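Local coordinates for protein nucleoporin NUP159 (Saccharomyces cerevisiae, PDB 1XIP) that serves in the nuclear pore complex, where its N-terminal beta-propeller domain tethers the helicase Dbp5 to the pore for mRNA export, at residues V90-V102 / P128-V140. Residues are numbered along the deposited sequence; the frame is centred on the assembly and turned at random.
Sequences VIFVCFHGDQVLV and PVFQLKNVNNTLV
Two neighbouring blades of the Nup159 beta-propeller pack face to face here, where the innermost strands of consecutive four-stranded antiparallel sheets, 90-96 and 131-134, run almost parallel, their axes 7.4 Å apart and 4° from alignment. The centre of the interface is F92. Its CG stands anti to the backbone N (chi1 179°), which carries the ring across to the second blade, where L132 CB sits over one face in a CH-pi contact, 4.0 Å from the F92 ring centroid and displaced toward the rim. N134 CB meets the edge of the same ring, and F92 CZ comes within 4.1 Å of L139 CD2 on the next strand of that blade. With an alanine here instead of F92, the sheets would probably be left with a gap, and L132, N134 and L139 without the ring they share. On the N-terminal side of F92, the I91 and L132 side chains cross at about a right angle, with I91 CD1 and L132 CD1 3.8 Å apart. C94 SG lies against N134 CB farther along. N134 turns its amide back into its own hairpin: ND2 donates to N136 O and, at 3.0 Å, to T138 O, a carbonyl that also accepts from V135 N, and this double grip fixes the rotation of the amide. At the hairpin ends the packing becomes polar. H96, at the start of a type II' turn, extends to the 135-137 loop of the neighbouring hairpin, and its NE2 donates to a lone pair of N137 OD1 at 3.3 Å, the bond bent to 145° and the ring and amide planes nearly perpendicular.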
ATOM      1  N   VAL A  90     -11.439  -4.603  -9.509  1.00 24.70           N
ATOM      2  CA  VAL A  90     -10.851  -3.341  -9.049  1.00 23.16           C
ATOM      3  C   VAL A  90      -9.616  -3.453  -8.182  1.00 22.36           C
ATOM      4  O   VAL A  90      -9.538  -4.305  -7.288  1.00 22.16           O
ATOM      5  CB  VAL A  90     -11.874  -2.237  -8.563  1.00 22.90           C
ATOM      6  CG1 VAL A  90     -13.282  -2.747  -8.544  1.00 22.65           C
ATOM      7  CG2 VAL A  90     -11.450  -1.617  -7.236  1.00 21.44           C
ATOM      8  N   ILE A  91      -8.642  -2.595  -8.484  1.00 21.27           N
ATOM      9  CA  ILE A  91      -7.330  -2.656  -7.866  1.00 20.06           C
ATOM     10  C   ILE A  91      -6.956  -1.342  -7.212  1.00 19.86           C
ATOM     11  O   ILE A  91      -5.967  -1.261  -6.483  1.00 19.78           O
ATOM     12  CB  ILE A  91      -6.273  -3.091  -8.906  1.00 19.98           C
ATOM     13  CG1 ILE A  91      -6.195  -2.104 -10.073  1.00 18.68           C
ATOM     14  CG2 ILE A  91      -6.601  -4.474  -9.442  1.00 19.44           C
ATOM     15  CD1 ILE A  91      -4.861  -2.100 -10.763  1.00 17.95           C
ATOM     16  N   PHE A  92      -7.769  -0.316  -7.454  1.00 19.51           N
ATOM     17  CA  PHE A  92      -7.413   1.041  -7.084  1.00 19.35           C
ATOM     18  C   PHE A  92      -8.630   1.927  -6.924  1.00 20.12           C
ATOM     19  O   PHE A  92      -9.477   2.005  -7.787  1.00 20.02           O
ATOM     20  CB  PHE A  92      -6.468   1.663  -8.122  1.00 18.33           C
ATOM     21  CG  PHE A  92      -6.091   3.077  -7.815  1.00 16.33           C
ATOM     22  CD1 PHE A  92      -4.987   3.357  -7.009  1.00 14.71           C
ATOM     23  CD2 PHE A  92      -6.847   4.140  -8.305  1.00 14.78           C
ATOM     24  CE1 PHE A  92      -4.625   4.671  -6.711  1.00 12.17           C
ATOM     25  CE2 PHE A  92      -6.485   5.467  -8.011  1.00 13.64           C
ATOM     26  CZ  PHE A  92      -5.364   5.724  -7.217  1.00 11.93           C
ATOM     27  N   VAL A  93      -8.653   2.651  -5.822  1.00 21.54           N
ATOM     28  CA  VAL A  93      -9.805   3.424  -5.407  1.00 22.42           C
ATOM     29  C   VAL A  93      -9.232   4.635  -4.665  1.00 23.17           C
ATOM     30  O   VAL A  93      -8.250   4.490  -3.929  1.00 23.35           O
ATOM     31  CB  VAL A  93     -10.703   2.530  -4.524  1.00 22.51           C
ATOM     32  CG1 VAL A  93     -10.788   3.015  -3.070  1.00 23.24           C
ATOM     33  CG2 VAL A  93     -12.048   2.307  -5.166  1.00 22.47           C
ATOM     34  N   CYS A  94      -9.788   5.828  -4.895  1.00 23.86           N
ATOM     35  CA  CYS A  94      -9.237   7.038  -4.279  1.00 24.92           C
ATOM     36  C   CYS A  94      -9.999   8.331  -4.566  1.00 24.72           C
ATOM     37  O   CYS A  94     -10.540   8.501  -5.656  1.00 25.07           O
ATOM     38  CB  CYS A  94      -7.764   7.204  -4.666  1.00 24.98           C
ATOM     39  SG  CYS A  94      -7.437   8.355  -6.007  1.00 29.40           S
ATOM     40  N   PHE A  95      -9.998   9.253  -3.597  1.00 24.23           N
ATOM     41  CA  PHE A  95     -10.636  10.557  -3.771  1.00 23.98           C
ATOM     42  C   PHE A  95      -9.699  11.525  -4.446  1.00 24.61           C
ATOM     43  O   PHE A  95      -8.513  11.541  -4.153  1.00 25.02           O
ATOM     44  CB  PHE A  95     -11.093  11.140  -2.436  1.00 23.30           C
ATOM     45  CG  PHE A  95     -12.158  10.337  -1.753  1.00 22.89           C
ATOM     46  CD1 PHE A  95     -11.821   9.371  -0.803  1.00 23.43           C
ATOM     47  CD2 PHE A  95     -13.484  10.536  -2.049  1.00 22.34           C
ATOM     48  CE1 PHE A  95     -12.798   8.622  -0.166  1.00 23.43           C
ATOM     49  CE2 PHE A  95     -14.471   9.799  -1.420  1.00 23.97           C
ATOM     50  CZ  PHE A  95     -14.127   8.837  -0.468  1.00 24.59           C
ATOM     51  N   HIS A  96     -10.243  12.346  -5.340  1.00 25.31           N
ATOM     52  CA  HIS A  96      -9.476  13.355  -6.062  1.00 25.81           C
ATOM     53  C   HIS A  96     -10.374  14.540  -6.381  1.00 25.63           C
ATOM     54  O   HIS A  96     -11.270  14.436  -7.210  1.00 26.04           O
ATOM     55  CB  HIS A  96      -8.909  12.773  -7.365  1.00 25.92           C
ATOM     56  CG  HIS A  96      -8.201  13.783  -8.224  1.00 28.75           C
ATOM     57  ND1 HIS A  96      -8.745  14.285  -9.391  1.00 30.60           N
ATOM     58  CD2 HIS A  96      -6.994  14.390  -8.082  1.00 30.13           C
ATOM     59  CE1 HIS A  96      -7.898  15.147  -9.935  1.00 31.62           C
ATOM     60  NE2 HIS A  96      -6.828  15.228  -9.161  1.00 31.02           N
ATOM     61  N   GLY A  97     -10.134  15.673  -5.740  1.00 25.39           N
ATOM     62  CA  GLY A  97     -11.015  16.806  -5.922  1.00 25.33           C
ATOM     63  C   GLY A  97     -12.417  16.387  -5.537  1.00 25.54           C
ATOM     64  O   GLY A  97     -12.618  15.779  -4.488  1.00 25.46           O
ATOM     65  N   ASP A  98     -13.388  16.662  -6.395  1.00 25.79           N
ATOM     66  CA  ASP A  98     -14.761  16.258  -6.108  1.00 26.01           C
ATOM     67  C   ASP A  98     -15.173  14.952  -6.806  1.00 24.65           C
ATOM     68  O   ASP A  98     -16.332  14.749  -7.121  1.00 24.18           O
ATOM     69  CB  ASP A  98     -15.720  17.398  -6.439  1.00 27.29           C
ATOM     70  CG  ASP A  98     -15.790  18.447  -5.321  1.00 31.62           C
ATOM     71  OD1 ASP A  98     -14.834  19.263  -5.184  1.00 35.32           O
ATOM     72  OD2 ASP A  98     -16.763  18.521  -4.524  1.00 35.92           O
ATOM     73  N   GLN A  99     -14.203  14.072  -7.018  1.00 23.78           N
ATOM     74  CA  GLN A  99     -14.403  12.842  -7.759  1.00 23.06           C
ATOM     75  C   GLN A  99     -13.839  11.652  -7.005  1.00 21.88           C
ATOM     76  O   GLN A  99     -13.042  11.806  -6.084  1.00 21.68           O
ATOM     77  CB  GLN A  99     -13.678  12.931  -9.101  1.00 23.74           C
ATOM     78  CG  GLN A  99     -14.410  13.683 -10.181  1.00 26.64           C
ATOM     79  CD  GLN A  99     -13.593  13.769 -11.468  1.00 31.24           C
ATOM     80  OE1 GLN A  99     -12.384  13.458 -11.486  1.00 31.56           O
ATOM     81  NE2 GLN A  99     -14.247  14.188 -12.549  1.00 32.90           N
ATOM     82  N   VAL A 100     -14.247  10.459  -7.413  1.00 20.57           N
ATOM     83  CA  VAL A 100     -13.612   9.242  -6.955  1.00 19.72           C
ATOM     84  C   VAL A 100     -13.052   8.496  -8.174  1.00 19.15           C
ATOM     85  O   VAL A 100     -13.760   8.257  -9.152  1.00 19.45           O
ATOM     86  CB  VAL A 100     -14.596   8.349  -6.182  1.00 19.37           C
ATOM     87  CG1 VAL A 100     -13.931   7.078  -5.745  1.00 19.87           C
ATOM     88  CG2 VAL A 100     -15.112   9.059  -4.976  1.00 20.03           C
ATOM     89  N   LEU A 101     -11.784   8.147  -8.137  1.00 17.94           N
ATOM     90  CA  LEU A 101     -11.256   7.366  -9.223  1.00 18.08           C
ATOM     91  C   LEU A 101     -11.318   5.906  -8.857  1.00 18.07           C
ATOM     92  O   LEU A 101     -11.057   5.541  -7.728  1.00 18.15           O
ATOM     93  CB  LEU A 101      -9.841   7.801  -9.600  1.00 18.26           C
ATOM     94  CG  LEU A 101      -9.693   9.291  -9.947  1.00 18.71           C
ATOM     95  CD1 LEU A 101      -8.273   9.618 -10.285  1.00 19.42           C
ATOM     96  CD2 LEU A 101     -10.620   9.683 -11.085  1.00 18.08           C
ATOM     97  N   VAL A 102     -11.729   5.080  -9.818  1.00 18.03           N
ATOM     98  CA  VAL A 102     -11.757   3.644  -9.654  1.00 17.41           C
ATOM     99  C   VAL A 102     -11.038   3.034 -10.845  1.00 17.61           C
ATOM    100  O   VAL A 102     -11.330   3.354 -11.985  1.00 17.46           O
ATOM    101  CB  VAL A 102     -13.178   3.116  -9.597  1.00 17.29           C
ATOM    102  CG1 VAL A 102     -13.184   1.575  -9.667  1.00 16.60           C
ATOM    103  CG2 VAL A 102     -13.897   3.608  -8.324  1.00 17.53           C
ATOM    104  N   PRO A 128      -2.594  -4.432 -19.450  1.00 33.00           N
ATOM    105  CA  PRO A 128      -2.959  -4.552 -18.021  1.00 32.38           C
ATOM    106  C   PRO A 128      -2.002  -3.838 -17.063  1.00 31.77           C
ATOM    107  O   PRO A 128      -0.794  -3.772 -17.283  1.00 31.79           O
ATOM    108  CB  PRO A 128      -2.894  -6.059 -17.770  1.00 32.38           C
ATOM    109  CG  PRO A 128      -3.213  -6.671 -19.092  1.00 32.45           C
ATOM    110  CD  PRO A 128      -2.672  -5.735 -20.140  1.00 32.99           C
ATOM    111  N   VAL A 129      -2.551  -3.322 -15.982  1.00 31.05           N
ATOM    112  CA  VAL A 129      -1.784  -2.494 -15.069  1.00 30.31           C
ATOM    113  C   VAL A 129      -1.578  -3.210 -13.738  1.00 29.91           C
ATOM    114  O   VAL A 129      -2.461  -3.944 -13.296  1.00 30.14           O
ATOM    115  CB  VAL A 129      -2.484  -1.136 -14.900  1.00 30.35           C
ATOM    116  CG1 VAL A 129      -1.994  -0.399 -13.671  1.00 31.33           C
ATOM    117  CG2 VAL A 129      -2.284  -0.295 -16.154  1.00 29.66           C
ATOM    118  N   PHE A 130      -0.407  -3.018 -13.123  1.00 29.42           N
ATOM    119  CA  PHE A 130      -0.055  -3.650 -11.841  1.00 29.57           C
ATOM    120  C   PHE A 130      -0.246  -2.696 -10.644  1.00 28.88           C
ATOM    121  O   PHE A 130      -0.602  -3.125  -9.539  1.00 28.00           O
ATOM    122  CB  PHE A 130       1.425  -4.088 -11.835  1.00 30.23           C
ATOM    123  CG  PHE A 130       1.730  -5.294 -12.677  1.00 33.25           C
ATOM    124  CD1 PHE A 130       0.754  -6.279 -12.930  1.00 36.28           C
ATOM    125  CD2 PHE A 130       3.018  -5.464 -13.211  1.00 35.82           C
ATOM    126  CE1 PHE A 130       1.048  -7.407 -13.720  1.00 36.92           C
ATOM    127  CE2 PHE A 130       3.335  -6.589 -13.997  1.00 37.44           C
ATOM    128  CZ  PHE A 130       2.342  -7.565 -14.257  1.00 38.51           C
ATOM    129  N   GLN A 131       0.055  -1.416 -10.865  1.00 28.32           N
ATOM    130  CA  GLN A 131       0.098  -0.439  -9.785  1.00 28.07           C
ATOM    131  C   GLN A 131      -0.216   0.964 -10.245  1.00 27.81           C
ATOM    132  O   GLN A 131       0.229   1.385 -11.311  1.00 28.14           O
ATOM    133  CB  GLN A 131       1.461  -0.444  -9.092  1.00 28.05           C
ATOM    134  CG  GLN A 131       1.396   0.107  -7.652  1.00 27.27           C
ATOM    135  CD  GLN A 131       2.748   0.266  -7.027  1.00 26.31           C
ATOM    136  OE1 GLN A 131       3.455  -0.710  -6.843  1.00 29.50           O
ATOM    137  NE2 GLN A 131       3.123   1.497  -6.709  1.00 24.03           N
ATOM    138  N   LEU A 132      -0.974   1.679  -9.420  1.00 27.41           N
ATOM    139  CA  LEU A 132      -1.317   3.064  -9.667  1.00 27.43           C
ATOM    140  C   LEU A 132      -1.072   3.834  -8.409  1.00 28.08           C
ATOM    141  O   LEU A 132      -1.351   3.336  -7.308  1.00 28.58           O
ATOM    142  CB  LEU A 132      -2.793   3.194 -10.001  1.00 27.28           C
ATOM    143  CG  LEU A 132      -3.269   2.760 -11.370  1.00 26.57           C
ATOM    144  CD1 LEU A 132      -4.201   1.589 -11.236  1.00 25.90           C
ATOM    145  CD2 LEU A 132      -3.975   3.917 -12.007  1.00 27.98           C
ATOM    146  N   LYS A 133      -0.552   5.045  -8.560  1.00 28.43           N
ATOM    147  CA  LYS A 133      -0.463   5.990  -7.465  1.00 29.08           C
ATOM    148  C   LYS A 133      -0.910   7.349  -7.943  1.00 29.23           C
ATOM    149  O   LYS A 133      -0.518   7.820  -9.029  1.00 28.11           O
ATOM    150  CB  LYS A 133       0.962   6.092  -6.943  1.00 29.66           C
ATOM    151  CG  LYS A 133       1.197   5.517  -5.548  1.00 33.38           C
ATOM    152  CD  LYS A 133       0.564   6.354  -4.407  1.00 38.89           C
ATOM    153  CE  LYS A 133       0.251   5.465  -3.153  1.00 41.49           C
ATOM    154  NZ  LYS A 133      -0.938   5.914  -2.305  1.00 41.73           N
ATOM    155  N   ASN A 134      -1.737   7.987  -7.128  1.00 29.72           N
ATOM    156  CA  ASN A 134      -2.123   9.351  -7.386  1.00 30.70           C
ATOM    157  C   ASN A 134      -1.262  10.311  -6.582  1.00 30.64           C
ATOM    158  O   ASN A 134      -1.060  10.105  -5.385  1.00 30.57           O
ATOM    159  CB  ASN A 134      -3.588   9.547  -7.055  1.00 30.91           C
ATOM    160  CG  ASN A 134      -3.987  10.996  -7.077  1.00 33.10           C
ATOM    161  OD1 ASN A 134      -4.591  11.488  -6.131  1.00 36.30           O
ATOM    162  ND2 ASN A 134      -3.634  11.699  -8.158  1.00 33.50           N
ATOM    163  N   VAL A 135      -0.728  11.347  -7.223  1.00 30.81           N
ATOM    164  CA  VAL A 135       0.077  12.301  -6.450  1.00 31.33           C
ATOM    165  C   VAL A 135      -0.571  13.678  -6.314  1.00 31.79           C
ATOM    166  O   VAL A 135      -0.991  14.065  -5.203  1.00 32.65           O
ATOM    167  CB  VAL A 135       1.600  12.305  -6.802  1.00 31.05           C
ATOM    168  CG1 VAL A 135       1.840  12.226  -8.293  1.00 30.71           C
ATOM    169  CG2 VAL A 135       2.286  13.496  -6.172  1.00 31.36           C
ATOM    170  N   ASN A 136      -0.715  14.415  -7.406  1.00 31.27           N
ATOM    171  CA  ASN A 136      -1.565  15.599  -7.312  1.00 30.89           C
ATOM    172  C   ASN A 136      -2.704  15.496  -8.291  1.00 30.76           C
ATOM    173  O   ASN A 136      -3.757  14.950  -7.976  1.00 30.66           O
ATOM    174  CB  ASN A 136      -0.759  16.882  -7.522  1.00 30.95           C
ATOM    175  CG  ASN A 136       0.161  17.180  -6.361  1.00 31.33           C
ATOM    176  OD1 ASN A 136      -0.287  17.373  -5.226  1.00 32.09           O
ATOM    177  ND2 ASN A 136       1.461  17.198  -6.630  1.00 31.66           N
ATOM    178  N   ASN A 137      -2.478  16.018  -9.485  1.00 30.86           N
ATOM    179  CA  ASN A 137      -3.405  15.875 -10.589  1.00 31.19           C
ATOM    180  C   ASN A 137      -2.879  14.863 -11.576  1.00 30.71           C
ATOM    181  O   ASN A 137      -3.169  14.934 -12.773  1.00 30.99           O
ATOM    182  CB  ASN A 137      -3.611  17.221 -11.297  1.00 31.30           C
ATOM    183  CG  ASN A 137      -4.218  18.251 -10.396  1.00 32.51           C
ATOM    184  OD1 ASN A 137      -5.286  18.031  -9.803  1.00 34.01           O
ATOM    185  ND2 ASN A 137      -3.534  19.381 -10.251  1.00 34.25           N
ATOM    186  N   THR A 138      -2.080  13.928 -11.088  1.00 30.01           N
ATOM    187  CA  THR A 138      -1.499  12.959 -11.986  1.00 29.61           C
ATOM    188  C   THR A 138      -1.556  11.547 -11.405  1.00 28.81           C
ATOM    189  O   THR A 138      -1.447  11.348 -10.185  1.00 28.99           O
ATOM    190  CB  THR A 138      -0.062  13.367 -12.392  1.00 29.50           C
ATOM    191  OG1 THR A 138       0.791  13.231 -11.265  1.00 32.08           O
ATOM    192  CG2 THR A 138       0.053  14.866 -12.698  1.00 29.76           C
ATOM    193  N   LEU A 139      -1.760  10.583 -12.298  1.00 28.04           N
ATOM    194  CA  LEU A 139      -1.787   9.174 -11.953  1.00 27.30           C
ATOM    195  C   LEU A 139      -0.567   8.527 -12.483  1.00 26.70           C
ATOM    196  O   LEU A 139      -0.350   8.541 -13.683  1.00 26.80           O
ATOM    197  CB  LEU A 139      -2.984   8.500 -12.595  1.00 27.33           C
ATOM    198  CG  LEU A 139      -4.123   8.133 -11.652  1.00 27.94           C
ATOM    199  CD1 LEU A 139      -5.175   7.370 -12.422  1.00 29.48           C
ATOM    200  CD2 LEU A 139      -3.601   7.308 -10.514  1.00 28.11           C
ATOM    201  N   VAL A 140       0.239   7.954 -11.596  1.00 26.43           N
ATOM    202  CA  VAL A 140       1.426   7.238 -12.022  1.00 26.24           C
ATOM    203  C   VAL A 140       1.105   5.760 -12.136  1.00 26.53           C
ATOM    204  O   VAL A 140       0.584   5.168 -11.207  1.00 26.89           O
ATOM    205  CB  VAL A 140       2.620   7.464 -11.095  1.00 26.04           C
ATOM    206  CG1 VAL A 140       3.865   6.805 -11.693  1.00 26.75           C
ATOM    207  CG2 VAL A 140       2.865   8.951 -10.888  1.00 25.04           C
TER